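Local structure of hydrolase, NUDIX family (Clostridium perfringens ATCC 13124, 3F6A) at residues L80-I85 against F101-T106; F7-F12 against E44-R49; I13-K18 against T108-S113; K18-L23 against K120-Y125. The protein probably hydrolyses a nucleoside diphosphate linked to another group, as Nudix enzymes do, although its own substrate is not established. All blocks are in the same frame, centred on the assembly; numbering follows the deposited sequence.

Interactions 1 and 2 are buried and lie close to the centre of the chain, with their own centres about 8 Å apart. Interaction 3 is at the surface, and interaction 4 is partly buried. All four reach the same mixed sheet. Interactions 2 and 3 both use strand 7-15, and interactions 3 and 4 share Lys18. The chemistry changes with place. Interaction 2 is apolar, between a strand and the helix packed on it. Interaction 1 adds one backbone hydrogen bond to aliphatic groups packed on tyrosine rings. Interaction 3 gathers a cysteine and two lysine side chains round one phenylalanine ring. Interaction 4 is a regular antiparallel ladder. Phe110 O and Trp124 NE1 join interactions 3 and 4.

Interaction 1. Residues L80-I85 against F101-T106; sequences LLINPI and FVYYAT
Ile85 N donates to Val102 O at 2.7 Å, almost straight out from the carbonyl (176° at the oxygen). This bond ties the end of 80-85 to strand 101-106, which it meets nearly at a right angle. Pro84 CA lies over one face of the Tyr103 ring, 4.0 Å from its centroid, as a CH-pi contact. At the edge of that ring, Ile82 CG1 touches CE1 of Tyr103 at 3.6 Å. Ile85 CG1 sits over a face of Tyr104 in a second CH-pi contact, and Ile85 CG2 touches Tyr104 CE2 at 3.6 Å. CG1 stands beside the backbone N (chi1 -55°) and CG2 opposite it, which lets both branches meet this ring. Pro84 CG also meets Phe101 CD1 at 3.8 Å. Further out, Glu146 binds the Tyr104 hydroxyl and Glu44 accepts from Ile82 N. Leu80 and Leu81 pair with a strand of the second subunit. The crossing segment thus leads from the central Nudix sheet to an antiparallel beta ladder across the dimer interface.

Interaction 2. Residues F7-F12 against E44-R49; sequences FTVSVF and EEACIR
Cys47 packs against Val9 and Val11, and the nearby flat group, the Tyr103 ring of the neighbouring strand 98-106, also lies against its sulfur. Both CB and SG of Cys47 meet Val11 CG2, each at 3.5 Å. SG also reaches Val9 CB at 3.8 Å. The sulfur stands beside its own backbone N (chi1 -72°), which turns it toward the strand. Val9 CG2 reaches the methyl of Ala46, CB, at 3.9 Å. Strand and helix axes approach to 8.1 Å and cross at -54°. Helix 43-55 belongs to the Nudix box, residues 35-56, which in this family carries the metal-binding glutamates. Here the helix turns Ala46 and Cys47 to the sheet, while Glu45 and Ile48 are exposed. Arg49 forms salt bridges with Glu41 and Glu53 of the same box. Phe12 projects from the other side of strand 7-12 and packs on helix 138-150.

Interaction 3. Residues I13-K18 against T108-S113; sequences IVCKDK and TSFETS
Thr108 O lies 3.4 Å from Cys15 SG, a polar contact and not a hydrogen bond. The sulfur stands opposite its backbone N (chi1 -173°), and this also brings SG over one face of the Phe110 ring. It sits 4.1 Å from the centroid, which makes a sulfur-aromatic contact. Cys15 CB touches Phe110 CE1 at 3.6 Å. Cys15 and Lys18 close a type II' beta turn with Lys16 and Asp17 at its corners: Cys15 N donates to Lys18 O at 2.8 Å, and Lys18 N to Cys15 O at 2.9 Å. Lys16 has a positive phi of 48°, as the first corner of such a turn requires. The turn links strands 7-15 and 18-23 into a beta hairpin of the Nudix sheet. The loop 108-113, which follows strand 98-106, runs beside the turn and lays Phe110 against it. CG and CD of Lys16 press on Phe110 CZ, a tight contact at 3.2 Å for CG, which approaches obliquely to the ring. Bends at the last two torsions then carry NZ to the ring edge, in its plane. Lys18 CB reaches Phe110 CE1 at 3.9 Å from an oblique direction. Trp124 meets Phe110 edge-to-face, and its NE1 donates to Phe110 O, which fixes the loop to strand 122-125. Ile13, earlier on strand 7-15, packs on Ala51 of helix 43-55.

Interaction 4. Residues K18-L23 against K120-Y125; sequences KVLLHL and KILKWY
Strands 18-23 and 122-125 form an antiparallel ladder in the Nudix sheet. Val19 and Tyr125 are a hydrogen-bonded pair: Val19 N to Tyr125 O is 2.9 Å, and Tyr125 N to Val19 O is 2.8 Å. Leu21 and Lys123 form a second such pair, and Leu23 N donates to Ile121 O beyond it. Leu20 CB lies over the six-membered ring of Trp124, 3.6 Å from its centroid and only 12° off the normal, a close CH-pi contact. Leu20 CD1 runs on to Leu122 CB at 3.7 Å. On the sheet face that carries Val19, Leu21 and Tyr125, Leu21 CD1 meets Tyr125 CE2 at 3.7 Å, the two side chains crossing at about a right angle. Leu23 and Ile121 lie side by side, with their CD1 atoms 3.5 Å apart. A water links Lys18 NZ to Trp124 O. Leu20 and Leu122 pack on helix 43-55, whereas Val19 and Leu21 pack on helix 138-150. This is the alpha/beta/alpha sandwich of Nudix domains.

Interaction 1. Residues L80-I85 against F101-T106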
loop_
_atom_site.group_PDB
_atom_site.type_symbol
_atom_site.label_atom_id
_atom_site.label_comp_id
_atom_site.label_asym_id
_atom_site.label_seq_id
_atom_site.Cartn_x
_atom_site.Cartn_y
_atom_site.Cartn_z
ATOM N N LEU A 80 -8.967 4.890 8.577
ATOM C CA LEU A 80 -7.671 4.266 8.363
ATOM C C LEU A 80 -7.927 2.825 7.938
ATOM O O LEU A 80 -8.524 2.039 8.682
ATOM C CB LEU A 80 -6.852 4.294 9.656
ATOM C CG LEU A 80 -5.453 3.683 9.569
ATOM C CD1 LEU A 80 -4.566 4.545 8.677
ATOM C CD2 LEU A 80 -4.859 3.571 10.964
ATOM N N LEU A 81 -7.478 2.485 6.737
ATOM C CA LEU A 81 -7.684 1.149 6.199
ATOM C C LEU A 81 -6.506 0.233 6.488
ATOM O O LEU A 81 -5.455 0.685 6.936
ATOM C CB LEU A 81 -7.896 1.234 4.686
ATOM C CG LEU A 81 -8.976 2.202 4.209
ATOM C CD1 LEU A 81 -8.978 2.242 2.686
ATOM C CD2 LEU A 81 -10.333 1.774 4.747
ATOM N N ILE A 82 -6.690 -1.060 6.239
ATOM C CA ILE A 82 -5.612 -2.016 6.439
ATOM C C ILE A 82 -4.623 -1.792 5.299
ATOM O O ILE A 82 -4.997 -1.767 4.127
ATOM C CB ILE A 82 -6.133 -3.484 6.439
ATOM C CG1 ILE A 82 -5.006 -4.451 6.082
ATOM C CG2 ILE A 82 -7.269 -3.638 5.487
ATOM C CD1 ILE A 82 -3.917 -4.521 7.112
ATOM N N ASN A 83 -3.360 -1.612 5.661
ATOM C CA ASN A 83 -2.298 -1.347 4.700
ATOM C C ASN A 83 -1.704 -2.658 4.170
ATOM O O ASN A 83 -1.619 -3.643 4.896
ATOM C CB ASN A 83 -1.206 -0.522 5.401
ATOM C CG ASN A 83 -0.405 0.332 4.443
ATOM O OD1 ASN A 83 0.826 0.376 4.514
ATOM N ND2 ASN A 83 -1.095 1.034 3.555
ATOM N N PRO A 84 -1.297 -2.690 2.889
ATOM C CA PRO A 84 -0.714 -3.924 2.348
ATOM C C PRO A 84 0.640 -4.179 2.997
ATOM O O PRO A 84 1.252 -3.255 3.525
ATOM C CB PRO A 84 -0.584 -3.625 0.854
ATOM C CG PRO A 84 -0.404 -2.131 0.814
ATOM C CD PRO A 84 -1.412 -1.656 1.845
ATOM N N ILE A 85 1.094 -5.429 2.963
ATOM C CA ILE A 85 2.388 -5.798 3.535
ATOM C C ILE A 85 3.469 -5.394 2.536
ATOM O O ILE A 85 4.536 -4.907 2.905
ATOM C CB ILE A 85 2.509 -7.331 3.757
ATOM C CG1 ILE A 85 1.356 -7.844 4.620
ATOM C CG2 ILE A 85 3.845 -7.643 4.433
ATOM C CD1 ILE A 85 1.336 -7.294 6.031
ATOM N N PHE A 101 -1.235 -5.290 -4.565
ATOM C CA PHE A 101 -1.158 -5.054 -3.128
ATOM C C PHE A 101 -1.220 -6.397 -2.427
ATOM O O PHE A 101 -2.230 -7.091 -2.497
ATOM C CB PHE A 101 -2.317 -4.164 -2.662
ATOM C CG PHE A 101 -2.204 -2.736 -3.124
ATOM C CD1 PHE A 101 -1.014 -2.033 -2.956
ATOM C CD2 PHE A 101 -3.285 -2.089 -3.714
ATOM C CE1 PHE A 101 -0.904 -0.705 -3.370
ATOM C CE2 PHE A 101 -3.182 -0.767 -4.128
ATOM C CZ PHE A 101 -1.991 -0.075 -3.956
ATOM N N VAL A 102 -0.133 -6.751 -1.746
ATOM C CA VAL A 102 -0.034 -8.032 -1.058
ATOM C C VAL A 102 -0.407 -8.000 0.414
ATOM O O VAL A 102 0.115 -7.194 1.176
ATOM C CB VAL A 102 1.387 -8.595 -1.178
ATOM C CG1 VAL A 102 1.456 -9.978 -0.547
ATOM C CG2 VAL A 102 1.786 -8.650 -2.632
ATOM N N TYR A 103 -1.296 -8.909 0.805
ATOM C CA TYR A 103 -1.761 -9.014 2.182
ATOM C C TYR A 103 -1.530 -10.420 2.712
ATOM O O TYR A 103 -1.503 -11.386 1.945
ATOM C CB TYR A 103 -3.262 -8.716 2.256
ATOM C CG TYR A 103 -3.646 -7.304 1.901
ATOM C CD1 TYR A 103 -3.909 -6.363 2.893
ATOM C CD2 TYR A 103 -3.750 -6.903 0.564
ATOM C CE1 TYR A 103 -4.268 -5.055 2.570
ATOM C CE2 TYR A 103 -4.111 -5.597 0.232
ATOM C CZ TYR A 103 -4.366 -4.682 1.242
ATOM O OH TYR A 103 -4.720 -3.394 0.926
ATOM N N TYR A 104 -1.361 -10.533 4.026
ATOM C CA TYR A 104 -1.186 -11.830 4.666
ATOM C C TYR A 104 -2.407 -11.991 5.562
ATOM O O TYR A 104 -2.904 -11.011 6.118
ATOM C CB TYR A 104 0.100 -11.877 5.507
ATOM C CG TYR A 104 1.393 -11.708 4.719
ATOM C CD1 TYR A 104 1.435 -11.926 3.341
ATOM C CD2 TYR A 104 2.576 -11.352 5.363
ATOM C CE1 TYR A 104 2.632 -11.795 2.622
ATOM C CE2 TYR A 104 3.774 -11.218 4.659
ATOM C CZ TYR A 104 3.795 -11.440 3.289
ATOM O OH TYR A 104 4.982 -11.305 2.602
ATOM N N ALA A 105 -2.895 -13.217 5.699
ATOM C CA ALA A 105 -4.074 -13.472 6.518
ATOM C C ALA A 105 -4.081 -14.885 7.082
ATOM O O ALA A 105 -3.232 -15.704 6.754
ATOM C CB ALA A 105 -5.330 -13.253 5.690
ATOM N N THR A 106 -5.064 -15.156 7.932
ATOM C CA THR A 106 -5.217 -16.466 8.543
ATOM C C THR A 106 -6.620 -16.994 8.253
ATOM O O THR A 106 -7.519 -16.225 7.916
ATOM C CB THR A 106 -5.042 -16.384 10.071
ATOM O OG1 THR A 106 -6.017 -15.481 10.609
ATOM C CG2 THR A 106 -3.642 -15.887 10.429
#

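Interaction 2. Residues F7-F12 against E44-R49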
loop_
_atom_site.group_PDB
_atom_site.type_symbol
_atom_site.label_atom_id
_atom_site.label_comp_id
_atom_site.label_asym_id
_atom_site.label_seq_id
_atom_site.Cartn_x
_atom_site.Cartn_y
_atom_site.Cartn_z
ATOM N N PHE A 7 -4.921 -2.056 -10.805
ATOM C CA PHE A 7 -4.714 -2.420 -9.409
ATOM C C PHE A 7 -5.321 -3.770 -9.071
ATOM O O PHE A 7 -6.490 -4.032 -9.364
ATOM C CB PHE A 7 -5.312 -1.335 -8.510
ATOM C CG PHE A 7 -4.613 -0.007 -8.624
ATOM C CD1 PHE A 7 -3.575 0.327 -7.762
ATOM C CD2 PHE A 7 -4.977 0.902 -9.614
ATOM C CE1 PHE A 7 -2.903 1.545 -7.890
ATOM C CE2 PHE A 7 -4.311 2.119 -9.749
ATOM C CZ PHE A 7 -3.277 2.442 -8.886
ATOM N N THR A 8 -4.513 -4.622 -8.447
ATOM C CA THR A 8 -4.940 -5.953 -8.054
ATOM C C THR A 8 -4.491 -6.221 -6.618
ATOM O O THR A 8 -3.734 -5.439 -6.041
ATOM C CB THR A 8 -4.294 -7.028 -8.955
ATOM O OG1 THR A 8 -2.888 -7.101 -8.678
ATOM C CG2 THR A 8 -4.484 -6.688 -10.429
ATOM N N VAL A 9 -4.958 -7.328 -6.048
ATOM C CA VAL A 9 -4.562 -7.708 -4.700
ATOM C C VAL A 9 -4.125 -9.168 -4.692
ATOM O O VAL A 9 -4.473 -9.937 -5.589
ATOM C CB VAL A 9 -5.711 -7.521 -3.666
ATOM C CG1 VAL A 9 -6.146 -6.070 -3.635
ATOM C CG2 VAL A 9 -6.892 -8.443 -3.994
ATOM N N SER A 10 -3.344 -9.531 -3.683
ATOM C CA SER A 10 -2.862 -10.895 -3.504
ATOM C C SER A 10 -2.997 -11.176 -2.019
ATOM O O SER A 10 -2.808 -10.279 -1.200
ATOM C CB SER A 10 -1.387 -11.028 -3.912
ATOM O OG SER A 10 -1.245 -11.017 -5.318
ATOM N N VAL A 11 -3.327 -12.413 -1.672
ATOM C CA VAL A 11 -3.485 -12.783 -0.276
ATOM C C VAL A 11 -2.844 -14.125 0.018
ATOM O O VAL A 11 -3.165 -15.125 -0.619
ATOM C CB VAL A 11 -4.968 -12.909 0.125
ATOM C CG1 VAL A 11 -5.100 -12.783 1.633
ATOM C CG2 VAL A 11 -5.796 -11.873 -0.592
ATOM N N PHE A 12 -1.940 -14.134 0.986
ATOM C CA PHE A 12 -1.279 -15.345 1.417
ATOM C C PHE A 12 -2.012 -15.737 2.685
ATOM O O PHE A 12 -1.939 -15.045 3.697
ATOM C CB PHE A 12 0.199 -15.062 1.680
ATOM C CG PHE A 12 1.013 -14.931 0.424
ATOM C CD1 PHE A 12 1.613 -16.049 -0.145
ATOM C CD2 PHE A 12 1.147 -13.700 -0.212
ATOM C CE1 PHE A 12 2.338 -15.944 -1.328
ATOM C CE2 PHE A 12 1.874 -13.585 -1.402
ATOM C CZ PHE A 12 2.468 -14.704 -1.960
ATOM N N GLU A 44 -8.818 -4.131 0.569
ATOM C CA GLU A 44 -9.017 -5.140 1.607
ATOM C C GLU A 44 -10.292 -5.951 1.398
ATOM O O GLU A 44 -10.324 -7.146 1.691
ATOM C CB GLU A 44 -9.047 -4.483 2.990
ATOM C CG GLU A 44 -10.126 -3.423 3.169
ATOM C CD GLU A 44 -9.928 -2.602 4.437
ATOM O OE1 GLU A 44 -10.641 -2.846 5.431
ATOM O OE2 GLU A 44 -9.045 -1.719 4.441
ATOM N N GLU A 45 -11.341 -5.304 0.901
ATOM C CA GLU A 45 -12.597 -6.005 0.657
ATOM C C GLU A 45 -12.372 -6.959 -0.505
ATOM O O GLU A 45 -12.952 -8.040 -0.548
ATOM C CB GLU A 45 -13.712 -5.010 0.330
ATOM C CG GLU A 45 -13.963 -4.021 1.462
ATOM C CD GLU A 45 -15.060 -3.020 1.154
ATOM O OE1 GLU A 45 -15.085 -2.488 0.021
ATOM O OE2 GLU A 45 -15.890 -2.748 2.055
ATOM N N ALA A 46 -11.501 -6.557 -1.433
ATOM C CA ALA A 46 -11.172 -7.384 -2.590
ATOM C C ALA A 46 -10.472 -8.660 -2.132
ATOM O O ALA A 46 -10.684 -9.732 -2.709
ATOM C CB ALA A 46 -10.277 -6.612 -3.558
ATOM N N CYS A 47 -9.638 -8.552 -1.098
ATOM C CA CYS A 47 -8.934 -9.724 -0.578
ATOM C C CYS A 47 -9.956 -10.679 0.019
ATOM O O CYS A 47 -9.923 -11.888 -0.235
ATOM C CB CYS A 47 -7.934 -9.324 0.507
ATOM S SG CYS A 47 -6.464 -8.468 -0.100
ATOM N N ILE A 48 -10.860 -10.122 0.822
ATOM C CA ILE A 48 -11.904 -10.906 1.461
ATOM C C ILE A 48 -12.763 -11.637 0.434
ATOM O O ILE A 48 -12.999 -12.833 0.574
ATOM C CB ILE A 48 -12.805 -10.014 2.353
ATOM C CG1 ILE A 48 -12.004 -9.521 3.559
ATOM C CG2 ILE A 48 -14.041 -10.788 2.812
ATOM C CD1 ILE A 48 -12.819 -8.726 4.561
ATOM N N ARG A 49 -13.232 -10.942 -0.600
ATOM C CA ARG A 49 -14.066 -11.611 -1.596
ATOM C C ARG A 49 -13.301 -12.643 -2.416
ATOM O O ARG A 49 -13.810 -13.739 -2.669
ATOM C CB ARG A 49 -14.739 -10.603 -2.533
ATOM C CG ARG A 49 -13.845 -9.523 -3.081
ATOM C CD ARG A 49 -14.584 -8.757 -4.174
ATOM N NE ARG A 49 -14.575 -9.498 -5.419
ATOM C CZ ARG A 49 -13.661 -9.339 -6.367
ATOM N NH1 ARG A 49 -12.685 -8.447 -6.220
ATOM N NH2 ARG A 49 -13.706 -10.096 -7.450
#

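Interaction 3. Residues I13-K18 against T108-S113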
loop_
_atom_site.group_PDB
_atom_site.type_symbol
_atom_site.label_atom_id
_atom_site.label_comp_id
_atom_site.label_asym_id
_atom_site.label_seq_id
_atom_site.Cartn_x
_atom_site.Cartn_y
_atom_site.Cartn_z
ATOM N N ILE A 13 -2.732 -16.851 2.615
ATOM C CA ILE A 13 -3.528 -17.325 3.739
ATOM C C ILE A 13 -2.847 -18.454 4.497
ATOM O O ILE A 13 -2.443 -19.455 3.907
ATOM C CB ILE A 13 -4.910 -17.799 3.242
ATOM C CG1 ILE A 13 -5.580 -16.659 2.474
ATOM C CG2 ILE A 13 -5.774 -18.242 4.413
ATOM C CD1 ILE A 13 -6.865 -17.037 1.780
ATOM N N VAL A 14 -2.732 -18.284 5.809
ATOM C CA VAL A 14 -2.093 -19.275 6.659
ATOM C C VAL A 14 -3.071 -19.991 7.586
ATOM O O VAL A 14 -3.885 -19.358 8.252
ATOM C CB VAL A 14 -0.988 -18.613 7.528
ATOM C CG1 VAL A 14 -0.475 -19.604 8.581
ATOM C CG2 VAL A 14 0.153 -18.132 6.637
ATOM N N CYS A 15 -2.993 -21.316 7.612
ATOM C CA CYS A 15 -3.828 -22.120 8.499
ATOM C C CYS A 15 -2.818 -22.900 9.330
ATOM O O CYS A 15 -2.026 -23.675 8.787
ATOM C CB CYS A 15 -4.723 -23.085 7.713
ATOM S SG CYS A 15 -5.913 -23.969 8.775
ATOM N N LYS A 16 -2.850 -22.680 10.641
ATOM C CA LYS A 16 -1.912 -23.296 11.577
ATOM C C LYS A 16 -0.465 -23.159 11.100
ATOM O O LYS A 16 0.129 -22.094 11.255
ATOM C CB LYS A 16 -2.261 -24.769 11.858
ATOM C CG LYS A 16 -2.460 -25.649 10.650
ATOM C CD LYS A 16 -2.379 -27.118 11.033
ATOM C CE LYS A 16 -0.934 -27.554 11.263
ATOM N NZ LYS A 16 -0.132 -27.526 10.003
ATOM N N ASP A 17 0.108 -24.205 10.513
ATOM C CA ASP A 17 1.492 -24.110 10.058
ATOM C C ASP A 17 1.715 -24.224 8.548
ATOM O O ASP A 17 2.815 -24.564 8.102
ATOM C CB ASP A 17 2.356 -25.144 10.789
ATOM C CG ASP A 17 2.350 -24.945 12.295
ATOM O OD1 ASP A 17 2.626 -23.813 12.751
ATOM O OD2 ASP A 17 2.067 -25.922 13.028
ATOM N N LYS A 18 0.686 -23.921 7.758
ATOM C CA LYS A 18 0.821 -23.991 6.305
ATOM C C LYS A 18 0.187 -22.786 5.601
ATOM O O LYS A 18 -0.670 -22.106 6.163
ATOM C CB LYS A 18 0.205 -25.297 5.776
ATOM C CG LYS A 18 0.762 -26.549 6.449
ATOM C CD LYS A 18 0.471 -27.807 5.650
ATOM C CE LYS A 18 1.065 -29.031 6.345
ATOM N NZ LYS A 18 0.985 -30.266 5.509
ATOM N N THR A 108 -9.319 -20.658 9.432
ATOM C CA THR A 108 -9.470 -21.765 10.373
ATOM C C THR A 108 -9.273 -23.214 9.912
ATOM O O THR A 108 -8.782 -24.036 10.684
ATOM C CB THR A 108 -10.833 -21.677 11.071
ATOM O OG1 THR A 108 -11.870 -21.727 10.088
ATOM C CG2 THR A 108 -10.944 -20.378 11.851
ATOM N N SER A 109 -9.640 -23.540 8.678
ATOM C CA SER A 109 -9.483 -24.918 8.210
ATOM C C SER A 109 -8.816 -25.048 6.847
ATOM O O SER A 109 -8.830 -24.120 6.044
ATOM C CB SER A 109 -10.842 -25.617 8.164
ATOM O OG SER A 109 -11.696 -24.979 7.236
ATOM N N PHE A 110 -8.243 -26.220 6.596
ATOM C CA PHE A 110 -7.565 -26.501 5.338
ATOM C C PHE A 110 -8.565 -26.781 4.235
ATOM O O PHE A 110 -8.221 -26.741 3.058
ATOM C CB PHE A 110 -6.658 -27.726 5.472
ATOM C CG PHE A 110 -5.455 -27.508 6.336
ATOM C CD1 PHE A 110 -4.559 -26.485 6.054
ATOM C CD2 PHE A 110 -5.188 -28.362 7.404
ATOM C CE1 PHE A 110 -3.408 -26.317 6.820
ATOM C CE2 PHE A 110 -4.039 -28.201 8.173
ATOM C CZ PHE A 110 -3.148 -27.176 7.878
ATOM N N GLU A 111 -9.801 -27.075 4.616
ATOM C CA GLU A 111 -10.818 -27.392 3.627
ATOM C C GLU A 111 -11.113 -26.184 2.750
ATOM O O GLU A 111 -11.294 -25.076 3.247
ATOM C CB GLU A 111 -12.100 -27.861 4.316
ATOM C CG GLU A 111 -12.934 -28.796 3.463
ATOM C CD GLU A 111 -14.228 -29.205 4.137
ATOM O OE1 GLU A 111 -14.181 -29.640 5.311
ATOM O OE2 GLU A 111 -15.291 -29.096 3.483
ATOM N N THR A 112 -11.171 -26.407 1.442
ATOM C CA THR A 112 -11.440 -25.325 0.504
ATOM C C THR A 112 -12.498 -25.720 -0.505
ATOM O O THR A 112 -12.652 -26.893 -0.826
ATOM C CB THR A 112 -10.162 -24.925 -0.242
ATOM O OG1 THR A 112 -9.568 -26.090 -0.824
ATOM C CG2 THR A 112 -9.171 -24.301 0.721
ATOM N N SER A 113 -13.225 -24.729 -1.005
ATOM C CA SER A 113 -14.283 -24.974 -1.978
ATOM C C SER A 113 -14.368 -23.806 -2.962
ATOM O O SER A 113 -15.170 -22.898 -2.781
ATOM C CB SER A 113 -15.617 -25.133 -1.240
ATOM O OG SER A 113 -16.680 -25.346 -2.145
#

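Interaction 4. Residues K18-L23 against K120-Y125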
loop_
_atom_site.group_PDB
_atom_site.type_symbol
_atom_site.label_atom_id
_atom_site.label_comp_id
_atom_site.label_asym_id
_atom_site.label_seq_id
_atom_site.Cartn_x
_atom_site.Cartn_y
_atom_site.Cartn_z
ATOM N N LYS A 18 0.686 -23.921 7.758
ATOM C CA LYS A 18 0.821 -23.991 6.305
ATOM C C LYS A 18 0.187 -22.786 5.601
ATOM O O LYS A 18 -0.670 -22.106 6.163
ATOM C CB LYS A 18 0.205 -25.297 5.776
ATOM C CG LYS A 18 0.762 -26.549 6.449
ATOM C CD LYS A 18 0.471 -27.807 5.650
ATOM C CE LYS A 18 1.065 -29.031 6.345
ATOM N NZ LYS A 18 0.985 -30.266 5.509
ATOM N N VAL A 19 0.620 -22.528 4.371
ATOM C CA VAL A 19 0.103 -21.407 3.591
ATOM C C VAL A 19 -0.510 -21.935 2.297
ATOM O O VAL A 19 -0.014 -22.897 1.719
ATOM C CB VAL A 19 1.229 -20.392 3.270
ATOM C CG1 VAL A 19 2.358 -21.090 2.535
ATOM C CG2 VAL A 19 0.674 -19.238 2.454
ATOM N N LEU A 20 -1.579 -21.285 1.845
ATOM C CA LEU A 20 -2.311 -21.699 0.649
ATOM C C LEU A 20 -1.957 -21.016 -0.666
ATOM O O LEU A 20 -1.787 -19.803 -0.725
ATOM C CB LEU A 20 -3.814 -21.515 0.894
ATOM C CG LEU A 20 -4.754 -21.695 -0.300
ATOM C CD1 LEU A 20 -4.774 -23.166 -0.714
ATOM C CD2 LEU A 20 -6.153 -21.225 0.082
ATOM N N LEU A 21 -1.865 -21.815 -1.728
ATOM C CA LEU A 21 -1.579 -21.309 -3.073
ATOM C C LEU A 21 -2.474 -22.087 -4.031
ATOM O O LEU A 21 -2.951 -23.164 -3.690
ATOM C CB LEU A 21 -0.113 -21.557 -3.456
ATOM C CG LEU A 21 1.004 -20.926 -2.622
ATOM C CD1 LEU A 21 2.348 -21.468 -3.089
ATOM C CD2 LEU A 21 0.970 -19.409 -2.753
ATOM N N HIS A 22 -2.714 -21.551 -5.221
ATOM C CA HIS A 22 -3.517 -22.280 -6.192
ATOM C C HIS A 22 -2.904 -22.146 -7.579
ATOM O O HIS A 22 -2.225 -21.164 -7.868
ATOM C CB HIS A 22 -4.991 -21.821 -6.151
ATOM C CG HIS A 22 -5.266 -20.497 -6.803
ATOM N ND1 HIS A 22 -4.300 -19.534 -7.000
ATOM C CD2 HIS A 22 -6.426 -19.959 -7.253
ATOM C CE1 HIS A 22 -4.851 -18.461 -7.542
ATOM N NE2 HIS A 22 -6.139 -18.694 -7.705
ATOM N N LEU A 23 -3.110 -23.157 -8.421
ATOM C CA LEU A 23 -2.564 -23.155 -9.778
ATOM C C LEU A 23 -3.368 -22.194 -10.651
ATOM O O LEU A 23 -4.536 -22.433 -10.948
ATOM C CB LEU A 23 -2.612 -24.572 -10.375
ATOM C CG LEU A 23 -1.554 -24.921 -11.432
ATOM C CD1 LEU A 23 -1.833 -26.310 -11.983
ATOM C CD2 LEU A 23 -1.560 -23.903 -12.549
ATOM N N LYS A 120 -9.165 -25.005 -9.573
ATOM C CA LYS A 120 -9.591 -26.067 -8.664
ATOM C C LYS A 120 -8.433 -26.839 -8.026
ATOM O O LYS A 120 -8.650 -27.843 -7.351
ATOM C CB LYS A 120 -10.529 -27.039 -9.388
ATOM C CG LYS A 120 -11.828 -26.386 -9.869
ATOM C CD LYS A 120 -12.581 -25.731 -8.717
ATOM C CE LYS A 120 -13.848 -25.037 -9.217
ATOM N NZ LYS A 120 -14.769 -26.014 -9.848
ATOM N N ILE A 121 -7.210 -26.367 -8.241
ATOM C CA ILE A 121 -6.035 -27.001 -7.661
ATOM C C ILE A 121 -5.465 -26.072 -6.594
ATOM O O ILE A 121 -4.798 -25.090 -6.911
ATOM C CB ILE A 121 -4.951 -27.253 -8.719
ATOM C CG1 ILE A 121 -5.530 -28.071 -9.873
ATOM C CG2 ILE A 121 -3.780 -27.994 -8.089
ATOM C CD1 ILE A 121 -4.570 -28.278 -11.029
ATOM N N LEU A 122 -5.749 -26.385 -5.336
ATOM C CA LEU A 122 -5.279 -25.598 -4.206
ATOM C C LEU A 122 -4.448 -26.492 -3.298
ATOM O O LEU A 122 -4.863 -27.601 -2.965
ATOM C CB LEU A 122 -6.465 -25.024 -3.420
ATOM C CG LEU A 122 -7.283 -23.878 -4.037
ATOM C CD1 LEU A 122 -7.972 -24.337 -5.302
ATOM C CD2 LEU A 122 -8.305 -23.401 -3.027
ATOM N N LYS A 123 -3.278 -26.011 -2.896
ATOM C CA LYS A 123 -2.410 -26.797 -2.037
ATOM C C LYS A 123 -1.865 -26.001 -0.864
ATOM O O LYS A 123 -1.623 -24.802 -0.975
ATOM C CB LYS A 123 -1.248 -27.364 -2.857
ATOM C CG LYS A 123 -1.694 -28.239 -4.030
ATOM C CD LYS A 123 -0.518 -28.972 -4.657
ATOM C CE LYS A 123 0.149 -29.904 -3.656
ATOM N NZ LYS A 123 1.334 -30.609 -4.235
ATOM N N TRP A 124 -1.683 -26.674 0.268
ATOM C CA TRP A 124 -1.139 -26.023 1.453
ATOM C C TRP A 124 0.331 -26.404 1.560
ATOM O O TRP A 124 0.697 -27.562 1.345
ATOM C CB TRP A 124 -1.888 -26.460 2.710
ATOM C CG TRP A 124 -3.314 -25.982 2.758
ATOM C CD1 TRP A 124 -4.421 -26.639 2.299
ATOM C CD2 TRP A 124 -3.778 -24.748 3.308
ATOM N NE1 TRP A 124 -5.550 -25.887 2.533
ATOM C CE2 TRP A 124 -5.183 -24.721 3.151
ATOM C CE3 TRP A 124 -3.144 -23.657 3.923
ATOM C CZ2 TRP A 124 -5.964 -23.646 3.589
ATOM C CZ3 TRP A 124 -3.921 -22.592 4.358
ATOM C CH2 TRP A 124 -5.317 -22.594 4.188
ATOM N N TYR A 125 1.172 -25.430 1.891
ATOM C CA TYR A 125 2.606 -25.671 1.990
ATOM C C TYR A 125 3.203 -25.348 3.348
ATOM O O TYR A 125 2.897 -24.319 3.956
ATOM C CB TYR A 125 3.344 -24.848 0.934
ATOM C CG TYR A 125 2.975 -25.177 -0.487
ATOM C CD1 TYR A 125 3.808 -25.966 -1.278
ATOM C CD2 TYR A 125 1.794 -24.687 -1.051
ATOM C CE1 TYR A 125 3.477 -26.259 -2.592
ATOM C CE2 TYR A 125 1.455 -24.975 -2.355
ATOM C CZ TYR A 125 2.299 -25.758 -3.125
ATOM O OH TYR A 125 1.962 -26.039 -4.427
HETATM O O HOH W 1 1.507 -30.175 2.373
#